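PDB 3Q2I: dehydrogenase from Chromobacterium violaceum, which probably oxidises the UDP-linked sugar UDP-GlcNAcA with a nicotinamide cofactor, a step in making 2,3-diacetamido-2,3-dideoxy-D-mannuronic acid. Local coordinates for residues Ile14-Gly20 with Ala76-Thr82; Gly99-Glu105 with Lys127-Val132; Thr140-Leu144 with Val271-Trp277; Tyr157-Val161 with Gly253-Ile257. All blocks are in the same frame, centred on the assembly; numbering follows the deposited sequence.

The chain illustrates how one polypeptide builds two kinds of sheet. Interactions 1 and 2 are buried parallel pairings in the same Rossmann sheet, where strands 78-81 and 101-104 are neighbours; backbone bonds hold each pair together, and residues of both contacts touch the NADH. Interactions 3 and 4 lie on the opposite side of the chain's centre and share the mixed sheet of the C-terminal domain. Interaction 4 is a buried antiparallel pairing with a bridging water, whereas interaction 3, only partly buried, sets helix 139-149 against the outer strand of that sheet through apolar side chains and one hydroxyl bond. Leu144 and Val271 of interaction 3 touch residues of interaction 4.

Interaction 1: residues Ile14-Gly20 with Ala76-Thr82; sequences IRFALVG and ADIVILT. With NAI (1,4-dihydronicotinamide adenine dinucleotide), chain B.
Ile14-Gly20 and Ala76-Thr82 run parallel, their strand axes 4.5 Å apart at closest approach and inclined by 27°, as central neighbours in the NAD-binding Rossmann sheet. Backbone bonds alternate along the pairing: Ala17 N donates to Ile78 O, Ile80 N to Ala17 O, Val19 N to Ile80 O and Thr82 N to Val19 O. At the opening end Arg15 O accepts from both Ile78 N and Asp77 N, the latter lying above its carbonyl plane. Asp77 returns the grip, its OD2 taking Arg15 N at 2.8 Å in a nearly straight bond of 175°, met on the anti side of the carboxylate; the same oxygen also forms a salt bridge with Arg12, while the Arg15 guanidinium pairs with Asp75.

On the face of Phe16, the aromatic ring lies alongside Ile78, with CE1 3.8 Å from Ile78 CD1, and Ile80 CD1 approaches ring atom CD1 obliquely. Helices 25-34 and 304-315 add further contacts to this face. On the other face Val19 CG1 sits between its backbone N and carbonyl carbon (chi1 54°), which brings it tightly against Leu81 CD2 at 3.4 Å. The second branch is turned to the cofactor: Val19 CG2 meets adenine atom C2A of the NADH at 3.4 Å, and Gly20 CA approaches ribose oxygen O4B at 3.5 Å.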
# COMPACT_ATOMS: atom_id res chain seq x y z
N ILE A 14 -37.76 -35.96 20.50
CA ILE A 14 -36.44 -35.31 20.59
C ILE A 14 -36.31 -34.44 21.85
O ILE A 14 -37.22 -33.69 22.20
CB ILE A 14 -36.19 -34.40 19.37
CG1 ILE A 14 -36.64 -35.10 18.07
CG2 ILE A 14 -34.72 -33.96 19.34
CD1 ILE A 14 -35.90 -36.43 17.81
N ARG A 15 -35.16 -34.54 22.51
CA ARG A 15 -34.93 -33.85 23.75
C ARG A 15 -34.06 -32.61 23.52
O ARG A 15 -33.03 -32.73 22.85
CB ARG A 15 -34.31 -34.80 24.76
CG ARG A 15 -35.28 -35.98 24.99
CD ARG A 15 -34.70 -37.00 25.92
NE ARG A 15 -33.72 -37.88 25.29
CZ ARG A 15 -33.27 -38.99 25.87
NH1 ARG A 15 -33.72 -39.33 27.07
NH2 ARG A 15 -32.38 -39.76 25.25
N PHE A 16 -34.51 -31.47 24.04
CA PHE A 16 -33.78 -30.19 23.94
C PHE A 16 -33.30 -29.70 25.31
O PHE A 16 -33.99 -29.86 26.33
CB PHE A 16 -34.70 -29.17 23.31
CG PHE A 16 -34.94 -29.38 21.84
CD1 PHE A 16 -34.12 -28.77 20.89
CD2 PHE A 16 -35.93 -30.25 21.38
CE1 PHE A 16 -34.34 -28.98 19.54
CE2 PHE A 16 -36.16 -30.46 20.04
CZ PHE A 16 -35.34 -29.84 19.11
N ALA A 17 -32.13 -29.07 25.36
CA ALA A 17 -31.76 -28.29 26.54
C ALA A 17 -31.50 -26.87 26.03
O ALA A 17 -31.22 -26.67 24.82
CB ALA A 17 -30.50 -28.84 27.20
N LEU A 18 -31.70 -25.88 26.90
CA LEU A 18 -31.49 -24.51 26.46
C LEU A 18 -30.65 -23.69 27.43
O LEU A 18 -30.81 -23.77 28.65
CB LEU A 18 -32.81 -23.81 26.16
CG LEU A 18 -32.89 -22.30 25.83
CD1 LEU A 18 -33.97 -21.98 24.86
CD2 LEU A 18 -32.88 -21.36 27.03
N VAL A 19 -29.72 -22.89 26.92
CA VAL A 19 -28.93 -22.04 27.79
C VAL A 19 -29.09 -20.57 27.39
O VAL A 19 -29.02 -20.24 26.20
CB VAL A 19 -27.42 -22.46 27.84
CG1 VAL A 19 -26.82 -22.54 26.46
CG2 VAL A 19 -26.62 -21.60 28.78
N GLY A 20 -29.39 -19.75 28.39
CA GLY A 20 -29.72 -18.34 28.15
C GLY A 20 -31.19 -17.99 28.09
O GLY A 20 -31.83 -17.95 27.05
N ALA A 76 -30.17 -34.39 26.76
CA ALA A 76 -30.78 -33.75 25.59
C ALA A 76 -30.06 -34.26 24.35
O ALA A 76 -28.89 -34.62 24.43
CB ALA A 76 -30.64 -32.21 25.69
N ASP A 77 -30.78 -34.27 23.23
CA ASP A 77 -30.19 -34.55 21.91
C ASP A 77 -29.48 -33.27 21.41
O ASP A 77 -28.40 -33.35 20.83
CB ASP A 77 -31.30 -34.92 20.93
CG ASP A 77 -31.97 -36.24 21.30
OD1 ASP A 77 -31.23 -37.22 21.44
OD2 ASP A 77 -33.19 -36.25 21.51
N ILE A 78 -30.14 -32.14 21.60
CA ILE A 78 -29.67 -30.82 21.11
C ILE A 78 -29.62 -29.80 22.25
O ILE A 78 -30.52 -29.75 23.09
CB ILE A 78 -30.66 -30.31 20.08
CG1 ILE A 78 -30.58 -31.26 18.90
CG2 ILE A 78 -30.38 -28.78 19.75
CD1 ILE A 78 -31.63 -31.06 17.84
N VAL A 79 -28.58 -28.97 22.27
CA VAL A 79 -28.42 -27.91 23.27
C VAL A 79 -28.58 -26.61 22.50
O VAL A 79 -27.93 -26.42 21.46
CB VAL A 79 -27.04 -27.91 23.98
CG1 VAL A 79 -26.93 -26.73 24.97
CG2 VAL A 79 -26.86 -29.20 24.80
N ILE A 80 -29.49 -25.76 22.95
CA ILE A 80 -29.89 -24.56 22.21
C ILE A 80 -29.15 -23.40 22.89
O ILE A 80 -29.14 -23.28 24.13
CB ILE A 80 -31.38 -24.29 22.39
CG1 ILE A 80 -32.21 -25.46 21.83
CG2 ILE A 80 -31.76 -23.00 21.72
CD1 ILE A 80 -33.56 -25.65 22.58
N LEU A 81 -28.48 -22.55 22.09
CA LEU A 81 -27.71 -21.44 22.66
C LEU A 81 -28.43 -20.11 22.40
O LEU A 81 -28.50 -19.63 21.25
CB LEU A 81 -26.32 -21.37 21.97
CG LEU A 81 -25.55 -22.67 22.04
CD1 LEU A 81 -24.12 -22.44 21.44
CD2 LEU A 81 -25.45 -23.16 23.45
N THR A 82 -29.04 -19.53 23.44
CA THR A 82 -29.77 -18.28 23.33
C THR A 82 -29.15 -17.26 24.32
O THR A 82 -29.82 -16.37 24.88
CB THR A 82 -31.30 -18.48 23.59
OG1 THR A 82 -31.45 -19.29 24.76
CG2 THR A 82 -32.02 -19.11 22.42
PA NAI B . -30.89 -11.42 26.48
O1A NAI B . -29.92 -10.49 27.10
O2A NAI B . -32.45 -11.12 26.60
O5B NAI B . -30.71 -12.91 26.96
C5B NAI B . -29.58 -13.03 27.77
C4B NAI B . -29.67 -14.36 28.51
O4B NAI B . -28.44 -15.10 28.56
C3B NAI B . -29.87 -13.71 29.88
O3B NAI B . -31.01 -14.27 30.55
C2B NAI B . -28.50 -13.84 30.58
O2B NAI B . -28.57 -13.90 32.00
C1B NAI B . -28.07 -15.19 29.97
N9A NAI B . -26.67 -15.48 30.13
C8A NAI B . -25.62 -14.62 29.92
N7A NAI B . -24.50 -15.27 30.10
C5A NAI B . -24.76 -16.60 30.33
C6A NAI B . -23.98 -17.74 30.60
N6A NAI B . -22.60 -17.71 30.62
N1A NAI B . -24.61 -18.91 30.84
C2A NAI B . -25.92 -18.96 30.83
N3A NAI B . -26.73 -17.92 30.59
C4A NAI B . -26.15 -16.72 30.36
O3 NAI B . -30.55 -11.49 24.93
PN NAI B . -31.44 -11.98 23.76
O1N NAI B . -32.08 -10.82 23.04
O2N NAI B . -32.39 -13.15 24.11
O5D NAI B . -30.42 -12.39 22.56
C5D NAI B . -29.96 -13.70 22.79
C4D NAI B . -29.27 -14.27 21.56
O4D NAI B . -30.31 -14.42 20.58
C3D NAI B . -28.27 -13.30 20.87
O3D NAI B . -27.27 -14.11 20.26
C2D NAI B . -29.10 -12.65 19.76
O2D NAI B . -28.32 -12.30 18.62
C1D NAI B . -30.09 -13.78 19.34
N1N NAI B . -31.32 -13.27 18.77
C2N NAI B . -31.75 -13.76 17.63
C3N NAI B . -32.89 -13.27 16.98
C7N NAI B . -33.38 -13.86 15.71
O7N NAI B . -34.05 -13.28 14.88
N7N NAI B . -33.07 -15.15 15.40
C4N NAI B . -33.51 -12.15 17.56
C5N NAI B . -33.09 -11.73 18.81
C6N NAI B . -31.99 -12.30 19.40

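Interaction 2: residues Gly99-Glu105 with Lys127-Val132. With NAI (1,4-dihydronicotinamide adenine dinucleotide), chain B.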
# COMPACT_ATOMS: atom_id res chain seq x y z
N GLY A 99 -20.34 -34.16 23.45
CA GLY A 99 -21.20 -35.10 22.73
C GLY A 99 -22.60 -34.68 22.33
O GLY A 99 -23.41 -35.55 21.99
N PHE A 100 -22.89 -33.37 22.24
CA PHE A 100 -24.22 -32.88 21.88
C PHE A 100 -24.26 -32.19 20.52
O PHE A 100 -23.31 -31.46 20.16
CB PHE A 100 -24.75 -31.89 22.92
CG PHE A 100 -24.89 -32.46 24.31
CD1 PHE A 100 -26.09 -33.05 24.71
CD2 PHE A 100 -23.82 -32.45 25.19
CE1 PHE A 100 -26.21 -33.58 25.98
CE2 PHE A 100 -23.93 -33.01 26.47
CZ PHE A 100 -25.13 -33.58 26.85
N HIS A 101 -25.32 -32.41 19.76
CA HIS A 101 -25.74 -31.48 18.71
C HIS A 101 -26.08 -30.12 19.31
O HIS A 101 -26.53 -30.01 20.46
CB HIS A 101 -27.00 -32.03 18.01
CG HIS A 101 -26.87 -33.45 17.56
ND1 HIS A 101 -26.04 -33.83 16.53
CD2 HIS A 101 -27.46 -34.58 18.01
CE1 HIS A 101 -26.18 -35.13 16.31
NE2 HIS A 101 -27.01 -35.61 17.22
N VAL A 102 -25.77 -29.08 18.53
CA VAL A 102 -25.92 -27.71 19.02
C VAL A 102 -26.82 -26.96 18.06
O VAL A 102 -26.73 -27.09 16.82
CB VAL A 102 -24.53 -27.03 19.07
CG1 VAL A 102 -24.70 -25.49 19.29
CG2 VAL A 102 -23.66 -27.64 20.13
N MET A 103 -27.71 -26.13 18.59
CA MET A 103 -28.45 -25.20 17.75
C MET A 103 -28.08 -23.82 18.29
O MET A 103 -28.40 -23.53 19.44
CB MET A 103 -29.98 -25.33 17.95
CG MET A 103 -30.76 -24.26 17.18
SD MET A 103 -32.50 -24.12 17.71
CE MET A 103 -32.68 -25.87 17.90
N THR A 104 -27.39 -22.99 17.52
CA THR A 104 -26.98 -21.69 18.06
C THR A 104 -27.88 -20.62 17.46
O THR A 104 -28.23 -20.66 16.27
CB THR A 104 -25.48 -21.36 17.76
OG1 THR A 104 -25.22 -20.04 18.31
CG2 THR A 104 -25.27 -21.34 16.23
N GLU A 105 -28.31 -19.67 18.29
CA GLU A 105 -28.91 -18.46 17.75
C GLU A 105 -27.89 -17.70 16.87
O GLU A 105 -26.69 -17.97 16.96
CB GLU A 105 -29.45 -17.57 18.86
CG GLU A 105 -30.96 -17.79 19.07
CD GLU A 105 -31.83 -17.38 17.92
OE1 GLU A 105 -33.06 -17.69 17.91
OE2 GLU A 105 -31.35 -16.80 16.92
N LYS A 127 -21.21 -34.29 15.20
CA LYS A 127 -22.51 -33.84 15.68
C LYS A 127 -22.92 -32.63 14.87
O LYS A 127 -22.05 -31.93 14.32
CB LYS A 127 -22.44 -33.45 17.15
CG LYS A 127 -22.05 -34.59 18.09
CD LYS A 127 -23.23 -35.55 18.22
CE LYS A 127 -22.80 -36.82 18.92
NZ LYS A 127 -24.07 -37.49 19.32
N HIS A 128 -24.22 -32.41 14.77
CA HIS A 128 -24.75 -31.27 14.02
C HIS A 128 -24.50 -29.96 14.74
O HIS A 128 -24.49 -29.89 15.97
CB HIS A 128 -26.26 -31.41 13.80
CG HIS A 128 -26.64 -32.53 12.90
ND1 HIS A 128 -26.52 -32.47 11.53
CD2 HIS A 128 -27.24 -33.72 13.18
CE1 HIS A 128 -26.99 -33.59 11.00
NE2 HIS A 128 -27.44 -34.35 11.98
N LEU A 129 -24.33 -28.91 13.94
CA LEU A 129 -24.39 -27.53 14.43
C LEU A 129 -25.44 -26.86 13.54
O LEU A 129 -25.25 -26.68 12.33
CB LEU A 129 -22.99 -26.90 14.30
CG LEU A 129 -22.97 -25.38 14.56
CD1 LEU A 129 -23.43 -25.03 15.96
CD2 LEU A 129 -21.53 -24.90 14.35
N PHE A 130 -26.60 -26.52 14.11
CA PHE A 130 -27.65 -25.77 13.42
C PHE A 130 -27.49 -24.31 13.79
O PHE A 130 -27.14 -24.03 14.93
CB PHE A 130 -29.02 -26.20 14.00
CG PHE A 130 -29.34 -27.67 13.83
CD1 PHE A 130 -30.02 -28.08 12.67
CD2 PHE A 130 -29.02 -28.59 14.83
CE1 PHE A 130 -30.41 -29.45 12.50
CE2 PHE A 130 -29.41 -29.98 14.66
CZ PHE A 130 -30.05 -30.35 13.49
N VAL A 131 -27.72 -23.41 12.83
CA VAL A 131 -27.68 -21.96 13.10
C VAL A 131 -29.05 -21.47 12.75
O VAL A 131 -29.58 -21.75 11.66
CB VAL A 131 -26.60 -21.27 12.22
CG1 VAL A 131 -26.62 -19.74 12.53
CG2 VAL A 131 -25.23 -21.89 12.46
N VAL A 132 -29.64 -20.68 13.64
CA VAL A 132 -31.00 -20.20 13.45
C VAL A 132 -31.07 -19.06 12.47
O VAL A 132 -30.67 -17.95 12.80
CB VAL A 132 -31.62 -19.78 14.80
CG1 VAL A 132 -33.00 -19.24 14.54
CG2 VAL A 132 -31.56 -20.89 15.82
PA NAI B . -30.89 -11.42 26.48
O1A NAI B . -29.92 -10.49 27.10
O2A NAI B . -32.45 -11.12 26.60
O5B NAI B . -30.71 -12.91 26.96
C5B NAI B . -29.58 -13.03 27.77
C4B NAI B . -29.67 -14.36 28.51
O4B NAI B . -28.44 -15.10 28.56
C3B NAI B . -29.87 -13.71 29.88
O3B NAI B . -31.01 -14.27 30.55
C2B NAI B . -28.50 -13.84 30.58
O2B NAI B . -28.57 -13.90 32.00
C1B NAI B . -28.07 -15.19 29.97
N9A NAI B . -26.67 -15.48 30.13
C8A NAI B . -25.62 -14.62 29.92
N7A NAI B . -24.50 -15.27 30.10
C5A NAI B . -24.76 -16.60 30.33
C6A NAI B . -23.98 -17.74 30.60
N6A NAI B . -22.60 -17.71 30.62
N1A NAI B . -24.61 -18.91 30.84
C2A NAI B . -25.92 -18.96 30.83
N3A NAI B . -26.73 -17.92 30.59
C4A NAI B . -26.15 -16.72 30.36
O3 NAI B . -30.55 -11.49 24.93
PN NAI B . -31.44 -11.98 23.76
O1N NAI B . -32.08 -10.82 23.04
O2N NAI B . -32.39 -13.15 24.11
O5D NAI B . -30.42 -12.39 22.56
C5D NAI B . -29.96 -13.70 22.79
C4D NAI B . -29.27 -14.27 21.56
O4D NAI B . -30.31 -14.42 20.58
C3D NAI B . -28.27 -13.30 20.87
O3D NAI B . -27.27 -14.11 20.26
C2D NAI B . -29.10 -12.65 19.76
O2D NAI B . -28.32 -12.30 18.62
C1D NAI B . -30.09 -13.78 19.34
N1N NAI B . -31.32 -13.27 18.77
C2N NAI B . -31.75 -13.76 17.63
C3N NAI B . -32.89 -13.27 16.98
C7N NAI B . -33.38 -13.86 15.71
O7N NAI B . -34.05 -13.28 14.88
N7N NAI B . -33.07 -15.15 15.40
C4N NAI B . -33.51 -12.15 17.56
C5N NAI B . -33.09 -11.73 18.81
C6N NAI B . -31.99 -12.30 19.40
O HOH W 1 -22.93 -38.05 22.34
O HOH W 2 -22.25 -30.19 17.96
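Lys127 folds across the ring of His101 where the parallel strands 101-104 and 129-131 begin their pairing. Its CB lies near His101 ND1 and Phe100 O, and CG continues past the Phe100 carbonyl. A bend at chi2 (-74°) then carries CD over one face of the imidazole, 3.8 Å from the His101 ring centroid, in a CH-pi contact displaced toward the rim. CE reaches the Gly99 carbonyl, and NZ ends in a weak hydrogen bond to Gly99 O, supported by a water that donates to that oxygen and weakly accepts from NZ.

While the lysine occupies a face, the edge of the same imidazole is gripped by the backbone: His128 N donates to His101 ND1 at 2.9 Å, almost exactly in the ring plane. This bond helps fix the ring's rotation and identifies ND1 as an acceptor. From there Val102 N, Phe130 N, Thr104 N and Val132 N donate in turn across the strands. Val102 CG1 packs on Leu129 CD1 at 3.6 Å, and on the other face Met103 CG meets Val132 CG2 at 3.7 Å.

At the far end Glu105 OE2 accepts from carboxamide N7N of the NADH at 2.8 Å, with an N-H...O angle of 170°. His28 and His304 both bond to Glu105 OE1, helping to position the carboxylate. Joined by helix 112-125, the two strands form the parallel beta-alpha-beta unit typical of a Rossmann fold, with the nicotinamide end of the cofactor at the strand tips.

Interaction 3: residues Thr140-Leu144 with Val271-Trp277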
# COMPACT_ATOMS: atom_id res chain seq x y z
N THR A 140 -42.43 -14.15 1.30
CA THR A 140 -41.81 -13.29 0.31
C THR A 140 -40.41 -13.75 -0.11
O THR A 140 -40.11 -13.82 -1.30
CB THR A 140 -41.74 -11.84 0.78
OG1 THR A 140 -41.13 -11.78 2.06
CG2 THR A 140 -43.14 -11.23 0.92
N LEU A 141 -39.62 -14.14 0.89
CA LEU A 141 -38.22 -14.54 0.69
C LEU A 141 -38.14 -15.89 0.01
O LEU A 141 -37.31 -16.08 -0.86
CB LEU A 141 -37.47 -14.55 2.03
CG LEU A 141 -37.29 -13.14 2.60
CD1 LEU A 141 -36.49 -13.17 3.88
CD2 LEU A 141 -36.65 -12.18 1.57
N GLN A 142 -39.09 -16.79 0.31
CA GLN A 142 -39.24 -18.01 -0.48
C GLN A 142 -39.58 -17.82 -1.95
O GLN A 142 -38.97 -18.46 -2.81
CB GLN A 142 -40.22 -18.95 0.21
CG GLN A 142 -39.59 -19.67 1.40
CD GLN A 142 -38.41 -20.57 1.03
OE1 GLN A 142 -38.55 -21.41 0.16
NE2 GLN A 142 -37.25 -20.39 1.68
N LEU A 143 -40.50 -16.92 -2.27
CA LEU A 143 -40.74 -16.66 -3.68
C LEU A 143 -39.52 -16.11 -4.41
O LEU A 143 -39.25 -16.49 -5.54
CB LEU A 143 -41.89 -15.65 -3.87
CG LEU A 143 -43.30 -16.27 -3.85
CD1 LEU A 143 -44.38 -15.17 -3.72
CD2 LEU A 143 -43.44 -17.00 -5.16
N LEU A 144 -38.86 -15.12 -3.80
CA LEU A 144 -37.60 -14.61 -4.31
C LEU A 144 -36.63 -15.76 -4.53
O LEU A 144 -36.02 -15.87 -5.59
CB LEU A 144 -36.96 -13.64 -3.30
CG LEU A 144 -37.35 -12.17 -3.40
CD1 LEU A 144 -36.73 -11.37 -2.26
CD2 LEU A 144 -37.00 -11.59 -4.77
N VAL A 271 -39.27 -6.68 4.70
CA VAL A 271 -39.36 -7.49 3.48
C VAL A 271 -40.63 -8.32 3.43
O VAL A 271 -40.60 -9.51 3.13
CB VAL A 271 -38.13 -8.40 3.22
CG1 VAL A 271 -37.14 -7.69 2.39
CG2 VAL A 271 -37.57 -9.08 4.50
N ASN A 272 -41.72 -7.63 3.71
CA ASN A 272 -43.01 -8.32 3.89
C ASN A 272 -44.05 -7.94 2.83
O ASN A 272 -45.14 -8.53 2.77
CB ASN A 272 -43.52 -7.99 5.30
CG ASN A 272 -43.70 -6.49 5.52
OD1 ASN A 272 -42.73 -5.74 5.67
ND2 ASN A 272 -44.96 -6.04 5.54
N GLU A 273 -43.70 -7.02 1.93
CA GLU A 273 -44.63 -6.57 0.90
C GLU A 273 -44.01 -6.62 -0.48
O GLU A 273 -43.08 -5.86 -0.79
CB GLU A 273 -45.08 -5.14 1.21
CG GLU A 273 -46.19 -4.57 0.33
CD GLU A 273 -46.28 -3.05 0.44
OE1 GLU A 273 -47.09 -2.43 -0.29
OE2 GLU A 273 -45.53 -2.45 1.24
N ILE A 274 -44.52 -7.50 -1.34
CA ILE A 274 -44.07 -7.50 -2.72
C ILE A 274 -44.59 -6.28 -3.44
O ILE A 274 -45.78 -6.16 -3.70
CB ILE A 274 -44.36 -8.80 -3.47
CG1 ILE A 274 -43.65 -9.96 -2.77
CG2 ILE A 274 -43.88 -8.70 -4.93
CD1 ILE A 274 -44.02 -11.31 -3.31
N GLN A 275 -43.68 -5.36 -3.77
CA GLN A 275 -44.03 -4.04 -4.30
C GLN A 275 -43.80 -3.93 -5.81
O GLN A 275 -44.39 -3.10 -6.49
CB GLN A 275 -43.19 -2.97 -3.59
CG GLN A 275 -43.56 -2.82 -2.15
CD GLN A 275 -42.69 -1.82 -1.42
OE1 GLN A 275 -41.60 -1.50 -1.90
NE2 GLN A 275 -43.12 -1.37 -0.24
N HIS A 276 -42.92 -4.77 -6.36
CA HIS A 276 -42.64 -4.69 -7.78
C HIS A 276 -42.20 -6.08 -8.19
O HIS A 276 -41.39 -6.69 -7.50
CB HIS A 276 -41.54 -3.69 -8.11
CG HIS A 276 -41.41 -3.45 -9.58
ND1 HIS A 276 -42.23 -2.56 -10.26
CD2 HIS A 276 -40.55 -3.93 -10.51
CE1 HIS A 276 -41.90 -2.54 -11.53
NE2 HIS A 276 -40.89 -3.36 -11.71
N TRP A 277 -42.80 -6.62 -9.26
CA TRP A 277 -42.64 -8.02 -9.61
C TRP A 277 -42.81 -8.25 -11.11
O TRP A 277 -43.91 -8.56 -11.59
CB TRP A 277 -43.58 -8.92 -8.78
CG TRP A 277 -43.25 -10.40 -8.87
CD1 TRP A 277 -43.71 -11.29 -9.80
CD2 TRP A 277 -42.42 -11.16 -7.97
NE1 TRP A 277 -43.18 -12.54 -9.56
CE2 TRP A 277 -42.40 -12.49 -8.44
CE3 TRP A 277 -41.65 -10.82 -6.86
CZ2 TRP A 277 -41.64 -13.50 -7.81
CZ3 TRP A 277 -40.90 -11.81 -6.24
CH2 TRP A 277 -40.91 -13.13 -6.71
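Helix 139-149 packs against strand 273-279, outermost within this chain in the mixed sheet of the C-terminal alpha/beta domain, and Thr140 supplies the polar link between them. Its OG1 donates to Val271 O at 2.6 Å, nearly in line with the carbonyl bond. With chi1 at 52°, the hydroxyl lies between the backbone N and carbonyl carbon of Thr140, facing the residues that lead into the strand. The methyl takes a different course: Thr140 CG2 meets Ile274 CG1 at 3.9 Å and also lies near the Asn272 carbonyl.

Beyond the hydroxyl the contact is mainly apolar. Leu143 and Ile274 cross at about a right angle, their CD1 atoms 3.9 Å apart. Trp277 brings the six-membered end of its indole to the helix, with CH2 3.9 Å from Leu143 CB and CZ3 4.2 Å from Leu144 CD2. Leu143 O lies in the indole plane, at the ring's edge, while CB of the same residue approaches obliquely. The polar end of the indole is engaged separately, NE1 binding Asp286. Leu141 CD1 makes a looser contact with Val271 CG2 at 4.3 Å.

Ile289 of helix 289-292 touches Leu143, Ile274 and Trp277, while Val264 and Val266 on the adjoining strand 262-267 pack on Leu144. The strand itself is irregular: Asn272 and Glu273 both face Gly267, and Gln275 and His276 both face Arg265. The arrangement is thus helix-on-sheet packing of an alpha/beta domain, made here on a strand that is outermost within its chain and carries two classic beta bulges.

Interaction 4: residues Tyr157-Val161 with Gly253-Ile257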
# COMPACT_ATOMS: atom_id res chain seq x y z
N TYR A 157 -27.75 -7.82 -12.34
CA TYR A 157 -26.96 -6.62 -12.57
C TYR A 157 -26.80 -5.77 -11.33
O TYR A 157 -25.71 -5.27 -11.07
CB TYR A 157 -27.59 -5.71 -13.63
CG TYR A 157 -27.73 -6.41 -14.98
CD1 TYR A 157 -26.69 -7.18 -15.51
CD2 TYR A 157 -28.87 -6.22 -15.75
CE1 TYR A 157 -26.77 -7.73 -16.79
CE2 TYR A 157 -28.95 -6.78 -17.00
CZ TYR A 157 -27.92 -7.55 -17.49
OH TYR A 157 -28.00 -8.08 -18.75
N MET A 158 -27.87 -5.56 -10.56
CA MET A 158 -27.94 -4.55 -9.54
C MET A 158 -28.83 -4.97 -8.39
O MET A 158 -29.94 -5.47 -8.58
CB MET A 158 -28.40 -3.22 -10.15
CG MET A 158 -28.68 -2.05 -9.19
SD MET A 158 -27.30 -1.64 -8.08
CE MET A 158 -25.97 -1.41 -9.26
N VAL A 159 -28.34 -4.81 -7.17
CA VAL A 159 -29.03 -5.20 -5.95
C VAL A 159 -28.94 -4.06 -4.93
O VAL A 159 -27.87 -3.43 -4.77
CB VAL A 159 -28.42 -6.50 -5.34
CG1 VAL A 159 -29.19 -6.91 -4.07
CG2 VAL A 159 -28.48 -7.65 -6.32
N ASN A 160 -30.06 -3.70 -4.27
CA ASN A 160 -30.03 -2.75 -3.16
C ASN A 160 -30.80 -3.29 -1.99
O ASN A 160 -31.95 -3.70 -2.17
CB ASN A 160 -30.56 -1.38 -3.60
CG ASN A 160 -30.66 -0.40 -2.48
OD1 ASN A 160 -31.73 0.12 -2.20
ND2 ASN A 160 -29.54 -0.10 -1.83
N VAL A 161 -30.18 -3.36 -0.83
CA VAL A 161 -30.87 -3.74 0.42
C VAL A 161 -30.88 -2.52 1.36
O VAL A 161 -29.82 -1.94 1.63
CB VAL A 161 -30.15 -4.91 1.09
CG1 VAL A 161 -30.77 -5.25 2.46
CG2 VAL A 161 -30.20 -6.13 0.18
N GLY A 253 -37.47 -2.29 5.41
CA GLY A 253 -36.62 -3.48 5.29
C GLY A 253 -36.90 -3.94 3.89
O GLY A 253 -37.98 -4.50 3.60
N SER A 254 -35.98 -3.68 2.95
CA SER A 254 -36.30 -3.94 1.54
C SER A 254 -35.14 -4.54 0.78
O SER A 254 -33.98 -4.39 1.17
CB SER A 254 -36.74 -2.70 0.75
OG SER A 254 -35.65 -1.79 0.62
N ILE A 255 -35.48 -5.17 -0.33
CA ILE A 255 -34.49 -5.59 -1.30
C ILE A 255 -35.01 -5.35 -2.69
O ILE A 255 -36.15 -5.77 -3.02
CB ILE A 255 -34.04 -7.06 -1.08
CG1 ILE A 255 -32.93 -7.44 -2.07
CG2 ILE A 255 -35.22 -8.11 -1.16
CD1 ILE A 255 -32.22 -8.81 -1.79
N THR A 256 -34.13 -4.84 -3.54
CA THR A 256 -34.47 -4.63 -4.94
C THR A 256 -33.48 -5.43 -5.75
O THR A 256 -32.28 -5.41 -5.45
CB THR A 256 -34.32 -3.15 -5.32
OG1 THR A 256 -35.24 -2.40 -4.52
CG2 THR A 256 -34.61 -2.96 -6.79
N ILE A 257 -33.95 -6.24 -6.71
CA ILE A 257 -33.08 -7.04 -7.55
C ILE A 257 -33.39 -6.80 -9.00
O ILE A 257 -34.56 -6.92 -9.39
CB ILE A 257 -33.22 -8.57 -7.30
CG1 ILE A 257 -32.98 -8.84 -5.80
CG2 ILE A 257 -32.26 -9.31 -8.23
CD1 ILE A 257 -33.31 -10.30 -5.37
O HOH W 3 -34.36 -1.93 -1.86
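Two backbone hydrogen bonds join Asn160 to Thr256 in the antiparallel pairing of Tyr157-Val161 with Gly253-Ile257, whose strand axes come within 4.7 Å of each other and run at 177°. Asn160 N donates to Thr256 O at 3.0 Å, and Thr256 N returns to Asn160 O at 2.8 Å, making this the hydrogen-bonded pair. Val159 with Ile257 and Val161 with Ile255 flank it as non-hydrogen-bonded pairs. In these the CA-H groups supplement the amides: Val159 CA approaches Thr256 O, and Val161 CA approaches Ser254 O.

A water adds further polar bonding. It donates to Asn160 O and to Ser254 OG and is also hydrogen-bonded to Thr256 OG1 at 2.8 Å, so one bridge ties both strands together. Ser254 OG has a further partner in Glu252.

Apolar contact belongs to the face of the valines and isoleucines. Val161 CG2 meets Ile255 CG1 at 3.8 Å as the two side chains meet at a slant; with CG1 anti to the backbone N (chi1 -177°), Ile255 also sends CD1 toward Val159 CG1, 4.2 Å away.

Helices 139-149 and 193-203 pack on this apolar face through Leu144, Met148, Tyr195 and Ile203. On the Asn160 and Thr256 face, Asn241 and Phe164 of a neighbouring subunit pack against those residues. Within the chain, strand 156-164 is bordered by strand 237-243 on its other edge, and strand 252-259 by strand 262-267.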